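Local coordinates for protein beta-agarase AgaA (Microbulbifer thermotolerans, PDB 3WZ1) that cleaves the beta-1,4-galactosidic linkages of agarose from within the chain, releasing mainly neoagarotetraose, through this GH16 catalytic domain, at residues A[138-152]-A[172-184]. Numbering follows the deposited sequence.
Sequences SDRPGQEWYAERLHL and SWYADGKGTKWRD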
loop_
_atom_site.group_PDB
_atom_site.type_symbol
_atom_site.label_atom_id
_atom_site.label_comp_id
_atom_site.label_asym_id
_atom_site.label_seq_id
_atom_site.Cartn_x
_atom_site.Cartn_y
_atom_site.Cartn_z
ATOM N N SER A 138 -7.748 0.650 13.424
ATOM C CA SER A 138 -8.005 0.655 14.872
ATOM C C SER A 138 -9.473 0.677 15.268
ATOM O O SER A 138 -10.219 1.539 14.812
ATOM C CB SER A 138 -7.368 1.871 15.511
ATOM O OG SER A 138 -7.555 1.785 16.909
ATOM N N ASP A 139 -9.824 -0.220 16.186
ATOM C CA ASP A 139 -11.149 -0.242 16.818
ATOM C C ASP A 139 -11.179 0.587 18.114
ATOM O O ASP A 139 -12.141 0.471 18.890
ATOM C CB ASP A 139 -11.610 -1.692 17.057
ATOM C CG ASP A 139 -10.767 -2.457 18.104
ATOM O OD1 ASP A 139 -9.844 -1.867 18.702
ATOM O OD2 ASP A 139 -11.033 -3.676 18.291
ATOM N N ARG A 140 -10.166 1.427 18.361
ATOM C CA ARG A 140 -10.180 2.280 19.566
ATOM C C ARG A 140 -11.435 3.128 19.602
ATOM O O ARG A 140 -11.853 3.676 18.582
ATOM C CB ARG A 140 -9.021 3.262 19.583
ATOM C CG ARG A 140 -7.692 2.685 20.022
ATOM C CD ARG A 140 -6.692 3.814 20.105
ATOM N NE ARG A 140 -5.320 3.356 20.321
ATOM C CZ ARG A 140 -4.286 4.172 20.437
ATOM N NH1 ARG A 140 -4.421 5.490 20.384
ATOM N NH2 ARG A 140 -3.080 3.646 20.618
ATOM N N PRO A 141 -12.034 3.284 20.787
ATOM C CA PRO A 141 -13.071 4.315 20.864
ATOM C C PRO A 141 -12.544 5.693 20.461
ATOM O O PRO A 141 -11.477 6.099 20.905
ATOM C CB PRO A 141 -13.479 4.300 22.354
ATOM C CG PRO A 141 -13.046 2.976 22.874
ATOM C CD PRO A 141 -11.818 2.598 22.072
ATOM N N GLY A 142 -13.283 6.417 19.618
ATOM C CA GLY A 142 -12.831 7.696 19.108
ATOM C C GLY A 142 -12.067 7.631 17.786
ATOM O O GLY A 142 -11.615 8.684 17.281
ATOM N N GLN A 143 -11.873 6.401 17.289
ATOM C CA GLN A 143 -11.252 6.169 15.968
ATOM C C GLN A 143 -12.204 5.565 14.963
ATOM O O GLN A 143 -11.774 5.155 13.870
ATOM C CB GLN A 143 -10.028 5.247 16.087
ATOM C CG GLN A 143 -8.867 5.860 16.844
ATOM C CD GLN A 143 -8.394 7.142 16.216
ATOM O OE1 GLN A 143 -8.007 7.170 15.047
ATOM N NE2 GLN A 143 -8.437 8.232 16.974
ATOM N N GLU A 144 -13.498 5.536 15.282
ATOM C CA GLU A 144 -14.461 4.877 14.432
ATOM C C GLU A 144 -14.504 5.473 13.008
ATOM O O GLU A 144 -14.673 4.741 12.043
ATOM C CB GLU A 144 -15.848 4.930 15.080
ATOM C CG GLU A 144 -15.915 4.124 16.387
ATOM C CD GLU A 144 -15.552 4.900 17.646
ATOM O OE1 GLU A 144 -15.141 6.102 17.613
ATOM O OE2 GLU A 144 -15.705 4.324 18.740
ATOM N N TRP A 145 -14.323 6.780 12.894
ATOM C CA TRP A 145 -14.362 7.422 11.578
ATOM C C TRP A 145 -13.271 6.827 10.683
ATOM O O TRP A 145 -13.517 6.458 9.531
ATOM C CB TRP A 145 -14.165 8.945 11.672
ATOM C CG TRP A 145 -14.399 9.641 10.376
ATOM C CD1 TRP A 145 -15.606 10.098 9.901
ATOM C CD2 TRP A 145 -13.437 9.953 9.358
ATOM N NE1 TRP A 145 -15.449 10.672 8.684
ATOM C CE2 TRP A 145 -14.130 10.599 8.315
ATOM C CE3 TRP A 145 -12.052 9.767 9.230
ATOM C CZ2 TRP A 145 -13.493 11.041 7.163
ATOM C CZ3 TRP A 145 -11.430 10.226 8.080
ATOM C CH2 TRP A 145 -12.146 10.849 7.070
ATOM N N TYR A 146 -12.057 6.715 11.224
ATOM C CA TYR A 146 -10.953 6.178 10.429
ATOM C C TYR A 146 -11.127 4.705 10.091
ATOM O O TYR A 146 -10.749 4.238 9.006
ATOM C CB TYR A 146 -9.607 6.419 11.122
ATOM C CG TYR A 146 -9.195 7.879 11.074
ATOM C CD1 TYR A 146 -8.625 8.412 9.925
ATOM C CD2 TYR A 146 -9.415 8.748 12.141
ATOM C CE1 TYR A 146 -8.285 9.749 9.829
ATOM C CE2 TYR A 146 -9.054 10.084 12.054
ATOM C CZ TYR A 146 -8.480 10.580 10.903
ATOM O OH TYR A 146 -8.122 11.910 10.820
ATOM N N ALA A 147 -11.718 3.949 11.000
ATOM C CA ALA A 147 -11.939 2.522 10.786
ATOM C C ALA A 147 -12.901 2.222 9.634
ATOM O O ALA A 147 -12.893 1.128 9.083
ATOM C CB ALA A 147 -12.433 1.878 12.066
ATOM N N GLU A 148 -13.722 3.201 9.279
ATOM C CA GLU A 148 -14.637 3.065 8.144
ATOM C C GLU A 148 -14.121 3.674 6.851
ATOM O O GLU A 148 -14.876 3.732 5.858
ATOM C CB GLU A 148 -16.018 3.631 8.512
ATOM C CG GLU A 148 -16.671 2.788 9.585
ATOM C CD GLU A 148 -17.985 3.319 10.119
ATOM O OE1 GLU A 148 -18.530 4.287 9.576
ATOM O OE2 GLU A 148 -18.461 2.725 11.111
ATOM N N ARG A 149 -12.841 4.054 6.796
ATOM C CA ARG A 149 -12.305 4.815 5.665
ATOM C C ARG A 149 -11.058 4.129 5.052
ATOM O O ARG A 149 -10.251 3.549 5.772
ATOM C CB ARG A 149 -11.964 6.241 6.134
ATOM C CG ARG A 149 -13.097 6.976 6.879
ATOM C CD ARG A 149 -13.778 7.958 5.968
ATOM N NE ARG A 149 -15.195 8.363 6.133
ATOM C CZ ARG A 149 -16.118 8.046 7.062
ATOM N NH1 ARG A 149 -15.926 7.290 8.138
ATOM N NH2 ARG A 149 -17.322 8.552 6.867
ATOM N N LEU A 150 -10.906 4.247 3.737
ATOM C CA LEU A 150 -9.645 3.924 3.024
ATOM C C LEU A 150 -9.114 5.246 2.479
ATOM O O LEU A 150 -9.853 6.009 1.853
ATOM C CB LEU A 150 -9.906 2.964 1.868
ATOM C CG LEU A 150 -10.443 1.587 2.253
ATOM C CD1 LEU A 150 -10.913 0.823 1.007
ATOM C CD2 LEU A 150 -9.406 0.775 3.042
ATOM N N HIS A 151 -7.846 5.553 2.719
ATOM C CA HIS A 151 -7.271 6.781 2.214
ATOM C C HIS A 151 -6.786 6.503 0.793
ATOM O O HIS A 151 -5.866 5.690 0.590
ATOM C CB HIS A 151 -6.113 7.236 3.100
ATOM C CG HIS A 151 -5.585 8.581 2.745
ATOM N ND1 HIS A 151 -4.240 8.868 2.735
ATOM C CD2 HIS A 151 -6.214 9.724 2.389
ATOM C CE1 HIS A 151 -4.059 10.122 2.377
ATOM N NE2 HIS A 151 -5.249 10.671 2.192
ATOM N N LEU A 152 -7.403 7.165 -0.179
ATOM C CA LEU A 152 -7.071 6.978 -1.602
ATOM C C LEU A 152 -6.298 8.181 -2.039
ATOM O O LEU A 152 -6.861 9.265 -2.129
ATOM C CB LEU A 152 -8.340 6.851 -2.433
ATOM C CG LEU A 152 -9.346 5.792 -1.961
ATOM C CD1 LEU A 152 -10.566 5.807 -2.870
ATOM C CD2 LEU A 152 -8.732 4.411 -1.909
ATOM N N SER A 172 -11.058 11.813 -0.951
ATOM C CA SER A 172 -9.802 11.072 -0.746
ATOM C C SER A 172 -9.848 10.138 0.467
ATOM O O SER A 172 -8.922 9.332 0.667
ATOM C CB SER A 172 -8.622 12.033 -0.639
ATOM O OG SER A 172 -8.693 12.814 0.551
ATOM N N TRP A 173 -10.889 10.247 1.294
ATOM C CA TRP A 173 -11.141 9.268 2.347
ATOM C C TRP A 173 -12.453 8.553 2.049
ATOM O O TRP A 173 -13.553 9.114 2.201
ATOM C CB TRP A 173 -11.185 9.932 3.722
ATOM C CG TRP A 173 -9.910 10.543 4.143
ATOM C CD1 TRP A 173 -9.456 11.798 3.851
ATOM C CD2 TRP A 173 -8.910 9.941 4.969
ATOM N NE1 TRP A 173 -8.238 12.013 4.424
ATOM C CE2 TRP A 173 -7.875 10.890 5.123
ATOM C CE3 TRP A 173 -8.784 8.689 5.586
ATOM C CZ2 TRP A 173 -6.727 10.630 5.866
ATOM C CZ3 TRP A 173 -7.637 8.442 6.333
ATOM C CH2 TRP A 173 -6.641 9.414 6.471
ATOM N N TYR A 174 -12.344 7.322 1.565
ATOM C CA TYR A 174 -13.481 6.584 1.028
ATOM C C TYR A 174 -14.154 5.700 2.075
ATOM O O TYR A 174 -13.500 4.871 2.717
ATOM C CB TYR A 174 -13.023 5.716 -0.161
ATOM C CG TYR A 174 -14.123 4.785 -0.636
ATOM C CD1 TYR A 174 -15.129 5.263 -1.476
ATOM C CD2 TYR A 174 -14.206 3.473 -0.198
ATOM C CE1 TYR A 174 -16.160 4.444 -1.880
ATOM C CE2 TYR A 174 -15.242 2.645 -0.599
ATOM C CZ TYR A 174 -16.223 3.153 -1.433
ATOM O OH TYR A 174 -17.259 2.345 -1.836
ATOM N N ALA A 175 -15.482 5.853 2.208
ATOM C CA ALA A 175 -16.318 4.943 2.984
ATOM C C ALA A 175 -17.406 4.412 2.035
ATOM O O ALA A 175 -17.807 5.142 1.126
ATOM C CB ALA A 175 -16.954 5.670 4.164
ATOM N N ASP A 176 -17.909 3.207 2.284
ATOM C CA ASP A 176 -18.897 2.605 1.371
ATOM C C ASP A 176 -20.338 3.013 1.645
ATOM O O ASP A 176 -21.228 2.664 0.865
ATOM C CB ASP A 176 -18.739 1.076 1.291
ATOM C CG ASP A 176 -19.171 0.324 2.555
ATOM O OD1 ASP A 176 -19.478 0.932 3.602
ATOM O OD2 ASP A 176 -19.166 -0.926 2.489
ATOM N N GLY A 177 -20.567 3.743 2.733
ATOM C CA GLY A 177 -21.927 4.153 3.111
ATOM C C GLY A 177 -22.730 3.078 3.809
ATOM O O GLY A 177 -23.891 3.314 4.171
ATOM N N LYS A 178 -22.138 1.904 4.015
ATOM C CA LYS A 178 -22.793 0.786 4.673
ATOM C C LYS A 178 -22.231 0.551 6.080
ATOM O O LYS A 178 -22.675 -0.358 6.776
ATOM C CB LYS A 178 -22.661 -0.470 3.818
ATOM C CG LYS A 178 -23.194 -0.264 2.408
ATOM C CD LYS A 178 -23.036 -1.492 1.535
ATOM C CE LYS A 178 -23.756 -1.274 0.218
ATOM N NZ LYS A 178 -23.262 -2.203 -0.835
ATOM N N GLY A 179 -21.272 1.383 6.499
ATOM C CA GLY A 179 -20.635 1.237 7.812
ATOM C C GLY A 179 -19.546 0.166 7.893
ATOM O O GLY A 179 -19.160 -0.225 8.981
ATOM N N THR A 180 -19.063 -0.302 6.741
ATOM C CA THR A 180 -18.054 -1.345 6.671
ATOM C C THR A 180 -16.778 -0.865 7.345
ATOM O O THR A 180 -16.291 0.218 7.053
ATOM C CB THR A 180 -17.731 -1.694 5.206
ATOM O OG1 THR A 180 -18.903 -2.276 4.601
ATOM C CG2 THR A 180 -16.602 -2.689 5.110
ATOM N N LYS A 181 -16.278 -1.679 8.248
ATOM C CA LYS A 181 -14.977 -1.447 8.876
ATOM C C LYS A 181 -14.025 -2.351 8.132
ATOM O O LYS A 181 -14.081 -3.574 8.233
ATOM C CB LYS A 181 -15.039 -1.757 10.358
ATOM C CG LYS A 181 -15.950 -0.795 11.121
ATOM C CD LYS A 181 -16.518 -1.456 12.350
ATOM C CE LYS A 181 -17.297 -0.467 13.201
ATOM N NZ LYS A 181 -18.454 0.066 12.444
ATOM N N TRP A 182 -13.141 -1.723 7.357
ATOM C CA TRP A 182 -12.302 -2.447 6.414
ATOM C C TRP A 182 -11.437 -3.506 7.102
ATOM O O TRP A 182 -11.210 -4.570 6.540
ATOM C CB TRP A 182 -11.455 -1.462 5.589
ATOM C CG TRP A 182 -12.329 -0.441 4.914
ATOM C CD1 TRP A 182 -12.567 0.819 5.322
ATOM C CD2 TRP A 182 -13.160 -0.656 3.764
ATOM N NE1 TRP A 182 -13.468 1.436 4.486
ATOM C CE2 TRP A 182 -13.861 0.540 3.527
ATOM C CE3 TRP A 182 -13.381 -1.749 2.920
ATOM C CZ2 TRP A 182 -14.763 0.683 2.468
ATOM C CZ3 TRP A 182 -14.253 -1.607 1.871
ATOM C CH2 TRP A 182 -14.951 -0.410 1.658
ATOM N N ARG A 183 -10.999 -3.231 8.331
ATOM C CA ARG A 183 -10.206 -4.193 9.111
ATOM C C ARG A 183 -10.885 -5.550 9.380
ATOM O O ARG A 183 -10.204 -6.536 9.706
ATOM C CB ARG A 183 -9.796 -3.588 10.465
ATOM C CG ARG A 183 -11.024 -3.253 11.315
ATOM C CD ARG A 183 -10.879 -3.509 12.789
ATOM N NE ARG A 183 -12.213 -3.344 13.387
ATOM C CZ ARG A 183 -12.762 -2.195 13.781
ATOM N NH1 ARG A 183 -12.134 -1.045 13.678
ATOM N NH2 ARG A 183 -13.988 -2.210 14.311
ATOM N N ASP A 184 -12.209 -5.622 9.238
ATOM C CA ASP A 184 -12.918 -6.838 9.614
ATOM C C ASP A 184 -12.844 -7.997 8.623
ATOM O O ASP A 184 -13.277 -9.105 8.949
ATOM C CB ASP A 184 -14.392 -6.525 9.873
ATOM C CG ASP A 184 -14.616 -5.755 11.158
ATOM O OD1 ASP A 184 -13.713 -5.710 12.005
ATOM O OD2 ASP A 184 -15.732 -5.202 11.312
HETATM O O HOH W 1 -10.831 -0.518 9.162
HETATM O O HOH W 2 -17.015 2.250 5.079
HETATM O O HOH W 3 -6.083 13.200 1.469
#
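At the edge of the GH16 beta-jelly roll, beside the predicted active site, H151 and L150 pair with W173 and Y174 in a short antiparallel strand pairing that illustrates how such a pair sorts side chains onto two faces. L150 and Y174 exchange both backbone hydrogen bonds, Y174 N to L150 O at 2.8 Å and L150 N to Y174 O, and L152 N continues the pairing to S172 O. On the face of H151 and W173, the non-hydrogen-bonded pair, lies an aromatic cluster. The imidazole makes an offset stack on the six-membered ring of W173, planes 26° apart, with H151 CD2 3.4 Å from W173 CE2. W145 approaches the opposite face of that indole obliquely, its CH2 reaching W173 CB, while Y146 turns its edge to the same indole. With CG of H151 anti to the backbone N (chi1 -173°), the ring lies across W173 while ND1 hydrogen-bonds to E134, the predicted proton donor; stack and bond together are consistent with a fixed ring rotation. L150 and Y174 project to the other face, where L150 lies over the indole of W182, its CG 3.6 Å from the five-membered ring centroid and almost on the ring normal. W182 NE1 in turn makes a weak hydrogen bond to E148 O (3.0 Å), tying the turn after helix 144-147 to the 3-10 segment 182-184. Nearby, E148 and K181 run side by side into a salt bridge, and K181 NZ meets E148 OE2 on its anti side at 3.0 Å. S172 OG hydrogen-bonds to D169 O, and water 3 links it to H151 NE2, 2.8 Å from each.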